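Local coordinates for protein Na-K-Cl cotransporter (Methanosarcina acetivorans, PDB 3G40) that probably cotransports chloride together with monovalent cations across the membrane as an SLC12-type carrier, the chain described being its cytoplasmic C-terminal domain, at residues 23-28 against 50-55; 196-201 against 227-232. All coordinates share one frame; numbering follows the deposited sequence.

Interaction 1: residues 23-28 against 50-55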
ATOM      1  N   LEU A  23      -5.608  -9.124  17.556  1.00 37.14           N
ATOM      2  CA  LEU A  23      -5.995  -7.725  17.418  1.00 33.92           C
ATOM      3  C   LEU A  23      -7.504  -7.545  17.504  1.00 40.66           C
ATOM      4  O   LEU A  23      -8.261  -8.360  16.984  1.00 38.33           O
ATOM      5  CB  LEU A  23      -5.542  -7.170  16.064  1.00 31.94           C
ATOM      6  CG  LEU A  23      -4.061  -7.356  15.734  1.00 33.53           C
ATOM      7  CD1 LEU A  23      -3.735  -6.705  14.383  1.00 35.46           C
ATOM      8  CD2 LEU A  23      -3.228  -6.770  16.853  1.00 34.70           C
ATOM      9  N   LEU A  24      -7.924  -6.469  18.153  1.00 42.82           N
ATOM     10  CA  LEU A  24      -9.291  -5.983  18.025  1.00 44.28           C
ATOM     11  C   LEU A  24      -9.224  -4.772  17.103  1.00 41.48           C
ATOM     12  O   LEU A  24      -8.527  -3.794  17.394  1.00 42.24           O
ATOM     13  CB  LEU A  24      -9.844  -5.579  19.387  1.00 41.15           C
ATOM     14  CG  LEU A  24     -11.269  -5.024  19.375  1.00 44.63           C
ATOM     15  CD1 LEU A  24     -12.246  -6.079  18.854  1.00 41.43           C
ATOM     16  CD2 LEU A  24     -11.646  -4.596  20.771  1.00 44.70           C
ATOM     17  N   VAL A  25      -9.914  -4.858  15.975  1.00 36.08           N
ATOM     18  CA  VAL A  25      -9.835  -3.827  14.950  1.00 33.44           C
ATOM     19  C   VAL A  25     -11.208  -3.193  14.695  1.00 41.97           C
ATOM     20  O   VAL A  25     -12.054  -3.779  14.020  1.00 40.28           O
ATOM     21  CB  VAL A  25      -9.297  -4.421  13.621  1.00 36.95           C
ATOM     22  CG1 VAL A  25      -9.140  -3.331  12.563  1.00 36.05           C
ATOM     23  CG2 VAL A  25      -7.973  -5.168  13.852  1.00 37.17           C
ATOM     24  N   PRO A  26     -11.428  -1.978  15.216  1.00 39.89           N
ATOM     25  CA  PRO A  26     -12.679  -1.292  14.882  1.00 44.45           C
ATOM     26  C   PRO A  26     -12.692  -0.911  13.410  1.00 45.49           C
ATOM     27  O   PRO A  26     -11.663  -0.481  12.874  1.00 45.81           O
ATOM     28  CB  PRO A  26     -12.650  -0.029  15.749  1.00 44.40           C
ATOM     29  CG  PRO A  26     -11.461  -0.178  16.672  1.00 44.68           C
ATOM     30  CD  PRO A  26     -10.530  -1.154  16.040  1.00 41.38           C
ATOM     31  N   VAL A  27     -13.841  -1.078  12.762  1.00 37.24           N
ATOM     32  CA  VAL A  27     -13.988  -0.762  11.357  1.00 40.14           C
ATOM     33  C   VAL A  27     -15.233   0.094  11.139  1.00 46.80           C
ATOM     34  O   VAL A  27     -16.349  -0.336  11.436  1.00 52.11           O
ATOM     35  CB  VAL A  27     -14.134  -2.037  10.529  1.00 44.14           C
ATOM     36  CG1 VAL A  27     -14.371  -1.691   9.068  1.00 44.21           C
ATOM     37  CG2 VAL A  27     -12.908  -2.917  10.692  1.00 48.39           C
ATOM     38  N   GLU A  28     -15.043   1.307  10.634  1.00 41.77           N
ATOM     39  CA  GLU A  28     -16.169   2.144  10.239  1.00 48.65           C
ATOM     40  C   GLU A  28     -16.289   2.128   8.723  1.00 48.69           C
ATOM     41  O   GLU A  28     -17.382   2.138   8.168  1.00 50.92           O
ATOM     42  CB  GLU A  28     -15.971   3.575  10.738  1.00 54.79           C
ATOM     43  CG  GLU A  28     -15.771   3.668  12.233  1.00 66.28           C
ATOM     44  CD  GLU A  28     -15.985   5.073  12.764  1.00 81.13           C
ATOM     45  OE1 GLU A  28     -15.718   5.300  13.962  1.00 82.47           O
ATOM     46  OE2 GLU A  28     -16.423   5.949  11.989  1.00 89.67           O
ATOM     47  N   VAL A  50      -7.478 -11.739  14.202  1.00 37.36           N
ATOM     48  CA  VAL A  50      -8.044 -10.427  13.942  1.00 35.00           C
ATOM     49  C   VAL A  50      -9.567 -10.457  14.168  1.00 41.86           C
ATOM     50  O   VAL A  50     -10.281 -11.165  13.468  1.00 39.88           O
ATOM     51  CB  VAL A  50      -7.779  -9.991  12.493  1.00 36.99           C
ATOM     52  CG1 VAL A  50      -8.475  -8.679  12.203  1.00 36.46           C
ATOM     53  CG2 VAL A  50      -6.240  -9.868  12.222  1.00 35.45           C
ATOM     54  N   LYS A  51     -10.043  -9.697  15.148  1.00 37.30           N
ATOM     55  CA  LYS A  51     -11.471  -9.511  15.349  1.00 40.58           C
ATOM     56  C   LYS A  51     -11.919  -8.190  14.735  1.00 36.35           C
ATOM     57  O   LYS A  51     -11.492  -7.122  15.162  1.00 44.65           O
ATOM     58  CB  LYS A  51     -11.821  -9.534  16.838  1.00 36.19           C
ATOM     59  CG  LYS A  51     -13.326  -9.468  17.097  1.00 42.90           C
ATOM     60  CD  LYS A  51     -13.631  -9.782  18.557  1.00 54.58           C
ATOM     61  CE  LYS A  51     -14.729 -10.840  18.682  1.00 69.57           C
ATOM     62  NZ  LYS A  51     -15.886 -10.586  17.782  1.00 73.42           N
ATOM     63  N   LEU A  52     -12.773  -8.271  13.720  1.00 35.97           N
ATOM     64  CA  LEU A  52     -13.290  -7.072  13.092  1.00 33.80           C
ATOM     65  C   LEU A  52     -14.523  -6.591  13.837  1.00 41.70           C
ATOM     66  O   LEU A  52     -15.519  -7.290  13.893  1.00 42.07           O
ATOM     67  CB  LEU A  52     -13.617  -7.359  11.639  1.00 34.27           C
ATOM     68  CG  LEU A  52     -12.425  -7.912  10.869  1.00 35.56           C
ATOM     69  CD1 LEU A  52     -12.834  -8.348   9.479  1.00 42.96           C
ATOM     70  CD2 LEU A  52     -11.246  -6.871  10.813  1.00 32.46           C
ATOM     71  N   LEU A  53     -14.431  -5.404  14.433  1.00 40.43           N
ATOM     72  CA  LEU A  53     -15.531  -4.815  15.181  1.00 40.78           C
ATOM     73  C   LEU A  53     -16.152  -3.711  14.344  1.00 40.94           C
ATOM     74  O   LEU A  53     -15.660  -2.574  14.319  1.00 44.62           O
ATOM     75  CB  LEU A  53     -15.040  -4.266  16.522  1.00 40.45           C
ATOM     76  CG  LEU A  53     -16.055  -3.522  17.396  1.00 52.67           C
ATOM     77  CD1 LEU A  53     -17.195  -4.436  17.789  1.00 53.40           C
ATOM     78  CD2 LEU A  53     -15.380  -2.966  18.640  1.00 57.15           C
ATOM     79  N   GLY A  54     -17.212  -4.070  13.627  1.00 41.73           N
ATOM     80  CA  GLY A  54     -17.890  -3.152  12.738  1.00 43.63           C
ATOM     81  C   GLY A  54     -18.718  -2.142  13.491  1.00 52.25           C
ATOM     82  O   GLY A  54     -19.596  -2.501  14.288  1.00 55.27           O
ATOM     83  N   LEU A  55     -18.457  -0.871  13.224  1.00 46.44           N
ATOM     84  CA  LEU A  55     -19.205   0.208  13.850  1.00 52.84           C
ATOM     85  C   LEU A  55     -20.134   0.868  12.840  1.00 61.19           C
ATOM     86  O   LEU A  55     -19.693   1.630  11.977  1.00 59.55           O
ATOM     87  CB  LEU A  55     -18.260   1.235  14.471  1.00 59.10           C
ATOM     88  CG  LEU A  55     -17.210   0.646  15.415  1.00 63.28           C
ATOM     89  CD1 LEU A  55     -16.302   1.745  15.933  1.00 64.68           C
ATOM     90  CD2 LEU A  55     -17.871  -0.101  16.571  1.00 68.47           C
TER
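V25 and V27 of strand 22-27 pair in parallel with L52 and G54 of strand 49-54, and helix 30-44 makes the crossover between the two: a beta-alpha-beta unit near one end of the mixed sheet of this alpha/beta domain. The backbone knits the pair with five hydrogen bonds. V25 uses both of its polar atoms, its N reaching K51 O at 2.9 Å and its O receiving L53 N.

The tight part lies on the face bearing V25, V27, V50 and L52. V25 CG2 sits beside its own backbone N, with CG1 anti to that N (chi1 -177°), and from there meets V50 CG1 at 3.9 Å. L52 CD2 reaches back across the strands to touch both V25 CB and V27 CG2. Helix 30-44 packs on this layer through L33, L40 and T44, while G54 adds only backbone beside V27.

On the other face K51 and P26 are partly exposed, while L24 and L53 are buried. Here L24 and K51 run side by side, and L24 CD1 bridges the lysine's methylenes and L53 CB, 4.1 Å from the latter. K51 then bends at chi3 and chi4, carrying its amine away from strand 22-27, although helix 94-103 still packs on this face.

Past the last bridge the pairing continues, L55 N bonding V27 O at 2.8 Å and L55 CD1 packing on P26 CB. Beside it E28 is partly exposed. OE1 of E28 is held in a salt bridge with R123, and beyond the strand ends the same E28 OE1 merely brushes methyl CD1 of L55, 4.1 Å away.

Interaction 2: residues 196-201 against 227-232; sequences LSFMTF and VKMQVL
F198 offers one face of its ring to V227 and is met obliquely by M229, and this aromatic knob dominates the parallel pairing of strands 195-201 and 228-232. Helix 205-222 joins them as a beta-alpha-beta crossover at an end of the sheet, strand 228-232 being outermost within the chain.

With CG beside the backbone N (chi1 -69°), the F198 ring comes to lie over V227. Methyl CG1 of V227 stands 3.6 Å from the centroid of the F198 ring, only 4° off the normal, so one bump fills the middle of the flat surface in a CH-pi contact. M229 runs alongside and bends at chi2, bringing its SD to 3.6 Å from F198 CD1 in a Met-aromatic approach. L182 and L215 bring helices 179-192 and 205-222 onto the same layer. An alanine in place of F198 would probably leave V227 CG1 without the ring face it covers and M229 SD without its aromatic partner.

On the other face M199 supplies the bump. Its chain is folded at chi2 and chi3, curling methyl CE toward strand 228-232, where M199 CE nestles against Q230, 3.6 Å from Q230 CB and 3.4 Å from Q230 OE1. L232 CD1 meets M199 CE from another side, at 3.8 Å, and W161 of strand 157-161 touches both M199 and L232.

Farther along, the CG2 methyls of T200 and V231 meet at 3.9 Å, while T200 OG1 is turned to a hydrogen bond with I162 O. Five backbone hydrogen bonds hold these shapes in register, the last of them from L232 N to T200 O, and beside that bond L232 CB lies 3.4 Å from T200 O.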
ATOM      1  N   LEU A 196      16.272  -4.707  10.307  1.00 31.86           N
ATOM      2  CA  LEU A 196      15.825  -4.062  11.532  1.00 31.05           C
ATOM      3  C   LEU A 196      16.956  -3.290  12.192  1.00 32.63           C
ATOM      4  O   LEU A 196      18.063  -3.820  12.325  1.00 37.56           O
ATOM      5  CB  LEU A 196      15.300  -5.110  12.514  1.00 31.39           C
ATOM      6  CG  LEU A 196      14.841  -4.638  13.889  1.00 36.22           C
ATOM      7  CD1 LEU A 196      13.753  -3.562  13.791  1.00 34.35           C
ATOM      8  CD2 LEU A 196      14.319  -5.832  14.716  1.00 37.71           C
ATOM      9  N   SER A 197      16.684  -2.051  12.606  1.00 33.91           N
ATOM     10  CA  SER A 197      17.655  -1.275  13.399  1.00 39.50           C
ATOM     11  C   SER A 197      17.034  -0.855  14.715  1.00 41.13           C
ATOM     12  O   SER A 197      15.841  -0.555  14.777  1.00 37.02           O
ATOM     13  CB  SER A 197      18.136  -0.005  12.676  1.00 35.86           C
ATOM     14  OG  SER A 197      18.743  -0.285  11.436  1.00 37.16           O
ATOM     15  N   PHE A 198      17.852  -0.835  15.766  1.00 36.07           N
ATOM     16  CA  PHE A 198      17.449  -0.267  17.046  1.00 28.35           C
ATOM     17  C   PHE A 198      18.024   1.141  17.119  1.00 40.54           C
ATOM     18  O   PHE A 198      19.232   1.331  16.941  1.00 38.48           O
ATOM     19  CB  PHE A 198      18.021  -1.068  18.221  1.00 31.92           C
ATOM     20  CG  PHE A 198      17.438  -2.438  18.395  1.00 34.61           C
ATOM     21  CD1 PHE A 198      18.036  -3.337  19.270  1.00 38.00           C
ATOM     22  CD2 PHE A 198      16.297  -2.833  17.708  1.00 38.02           C
ATOM     23  CE1 PHE A 198      17.515  -4.598  19.456  1.00 39.86           C
ATOM     24  CE2 PHE A 198      15.770  -4.106  17.891  1.00 35.69           C
ATOM     25  CZ  PHE A 198      16.366  -4.980  18.764  1.00 40.56           C
ATOM     26  N   MET A 199      17.159   2.111  17.389  1.00 38.48           N
ATOM     27  CA  MET A 199      17.536   3.520  17.477  1.00 39.42           C
ATOM     28  C   MET A 199      17.293   4.048  18.891  1.00 38.95           C
ATOM     29  O   MET A 199      16.251   3.790  19.496  1.00 36.30           O
ATOM     30  CB  MET A 199      16.699   4.342  16.491  1.00 43.46           C
ATOM     31  CG  MET A 199      16.631   3.754  15.074  1.00 44.04           C
ATOM     32  SD  MET A 199      18.143   4.021  14.145  1.00 66.84           S
ATOM     33  CE  MET A 199      18.424   5.736  14.526  1.00 50.41           C
ATOM     34  N   THR A 200      18.251   4.790  19.434  1.00 36.11           N
ATOM     35  CA  THR A 200      18.006   5.462  20.701  1.00 37.45           C
ATOM     36  C   THR A 200      18.809   6.765  20.754  1.00 39.38           C
ATOM     37  O   THR A 200      19.423   7.153  19.770  1.00 39.26           O
ATOM     38  CB  THR A 200      18.324   4.559  21.916  1.00 41.62           C
ATOM     39  OG1 THR A 200      17.726   5.109  23.099  1.00 44.62           O
ATOM     40  CG2 THR A 200      19.833   4.434  22.122  1.00 43.45           C
ATOM     41  N   PHE A 201      18.774   7.446  21.888  1.00 40.24           N
ATOM     42  CA  PHE A 201      19.505   8.709  22.038  1.00 45.11           C
ATOM     43  C   PHE A 201      20.047   8.811  23.451  1.00 40.78           C
ATOM     44  O   PHE A 201      19.547   8.148  24.363  1.00 47.05           O
ATOM     45  CB  PHE A 201      18.581   9.889  21.744  1.00 53.68           C
ATOM     46  CG  PHE A 201      17.273   9.803  22.463  1.00 69.20           C
ATOM     47  CD1 PHE A 201      17.082  10.472  23.659  1.00 82.17           C
ATOM     48  CD2 PHE A 201      16.244   9.026  21.959  1.00 79.83           C
ATOM     49  CE1 PHE A 201      15.876  10.383  24.331  1.00 87.16           C
ATOM     50  CE2 PHE A 201      15.038   8.928  22.625  1.00 81.35           C
ATOM     51  CZ  PHE A 201      14.854   9.606  23.815  1.00 85.02           C
ATOM     52  N   VAL A 227      20.816  -7.137  13.531  1.00 38.68           N
ATOM     53  CA  VAL A 227      20.251  -5.871  13.987  1.00 33.91           C
ATOM     54  C   VAL A 227      21.337  -4.788  14.069  1.00 44.81           C
ATOM     55  O   VAL A 227      22.399  -5.005  14.652  1.00 42.88           O
ATOM     56  CB  VAL A 227      19.547  -6.050  15.347  1.00 39.76           C
ATOM     57  CG1 VAL A 227      18.988  -4.723  15.850  1.00 38.95           C
ATOM     58  CG2 VAL A 227      18.432  -7.090  15.222  1.00 43.28           C
ATOM     59  N   LYS A 228      21.076  -3.631  13.467  1.00 40.30           N
ATOM     60  CA  LYS A 228      22.020  -2.512  13.522  1.00 44.15           C
ATOM     61  C   LYS A 228      21.609  -1.534  14.611  1.00 41.62           C
ATOM     62  O   LYS A 228      20.425  -1.244  14.768  1.00 36.96           O
ATOM     63  CB  LYS A 228      22.076  -1.784  12.176  1.00 49.01           C
ATOM     64  CG  LYS A 228      22.647  -2.623  11.043  1.00 68.26           C
ATOM     65  CD  LYS A 228      22.803  -1.804   9.769  1.00 83.24           C
ATOM     66  CE  LYS A 228      23.406  -2.636   8.642  1.00 90.44           C
ATOM     67  NZ  LYS A 228      23.373  -1.915   7.336  1.00 89.58           N
ATOM     68  N   MET A 229      22.583  -1.038  15.367  1.00 36.53           N
ATOM     69  CA  MET A 229      22.322  -0.147  16.491  1.00 37.23           C
ATOM     70  C   MET A 229      22.776   1.269  16.170  1.00 41.31           C
ATOM     71  O   MET A 229      23.877   1.469  15.655  1.00 37.69           O
ATOM     72  CB  MET A 229      23.084  -0.624  17.734  1.00 38.74           C
ATOM     73  CG  MET A 229      23.050  -2.119  17.959  1.00 44.08           C
ATOM     74  SD  MET A 229      21.340  -2.688  18.055  1.00 48.66           S
ATOM     75  CE  MET A 229      21.640  -4.448  18.241  1.00 56.43           C
ATOM     76  N   GLN A 230      21.934   2.251  16.474  1.00 35.41           N
ATOM     77  CA  GLN A 230      22.348   3.649  16.416  1.00 42.57           C
ATOM     78  C   GLN A 230      22.019   4.338  17.724  1.00 41.15           C
ATOM     79  O   GLN A 230      20.884   4.302  18.182  1.00 37.50           O
ATOM     80  CB  GLN A 230      21.642   4.392  15.283  1.00 49.97           C
ATOM     81  CG  GLN A 230      22.179   4.095  13.905  1.00 62.38           C
ATOM     82  CD  GLN A 230      21.627   5.044  12.851  1.00 73.36           C
ATOM     83  OE1 GLN A 230      21.505   6.250  13.081  1.00 70.22           O
ATOM     84  NE2 GLN A 230      21.292   4.501  11.684  1.00 80.48           N
ATOM     85  N   VAL A 231      23.014   4.965  18.332  1.00 38.71           N
ATOM     86  CA  VAL A 231      22.760   5.821  19.476  1.00 34.59           C
ATOM     87  C   VAL A 231      22.962   7.257  19.006  1.00 40.34           C
ATOM     88  O   VAL A 231      24.084   7.655  18.669  1.00 44.70           O
ATOM     89  CB  VAL A 231      23.707   5.499  20.656  1.00 42.29           C
ATOM     90  CG1 VAL A 231      23.445   6.438  21.813  1.00 42.17           C
ATOM     91  CG2 VAL A 231      23.540   4.054  21.105  1.00 40.80           C
ATOM     92  N   LEU A 232      21.878   8.026  18.976  1.00 41.25           N
ATOM     93  CA  LEU A 232      21.886   9.373  18.409  1.00 43.05           C
ATOM     94  C   LEU A 232      22.199  10.446  19.448  1.00 42.29           C
ATOM     95  O   LEU A 232      21.999  10.255  20.653  1.00 38.73           O
ATOM     96  CB  LEU A 232      20.539   9.689  17.740  1.00 37.86           C
ATOM     97  CG  LEU A 232      20.134   8.786  16.574  1.00 47.90           C
ATOM     98  CD1 LEU A 232      18.767   9.186  16.034  1.00 48.48           C
ATOM     99  CD2 LEU A 232      21.190   8.818  15.468  1.00 54.58           C
TER

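How the interactions relate
Interactions 1 and 2 illustrate how two separate units of the same beta-alpha-beta kind build opposite parts of one sheet. They follow one another along the chain, fall in the first and second C-terminal family regions respectively, and sit on opposite sides of the chain's centre. Their centres are 33 Å apart and their nearest atoms about 18 Å, so they do not touch; the shared ten-stranded sheet connects them. Interaction 1 is the more deeply buried, since strand 81-86 continues the sheet beyond 49-54, whereas 228-232 is itself outermost within the chain. Both contacts are packing between neighbouring strands of the cytoplasmic domain.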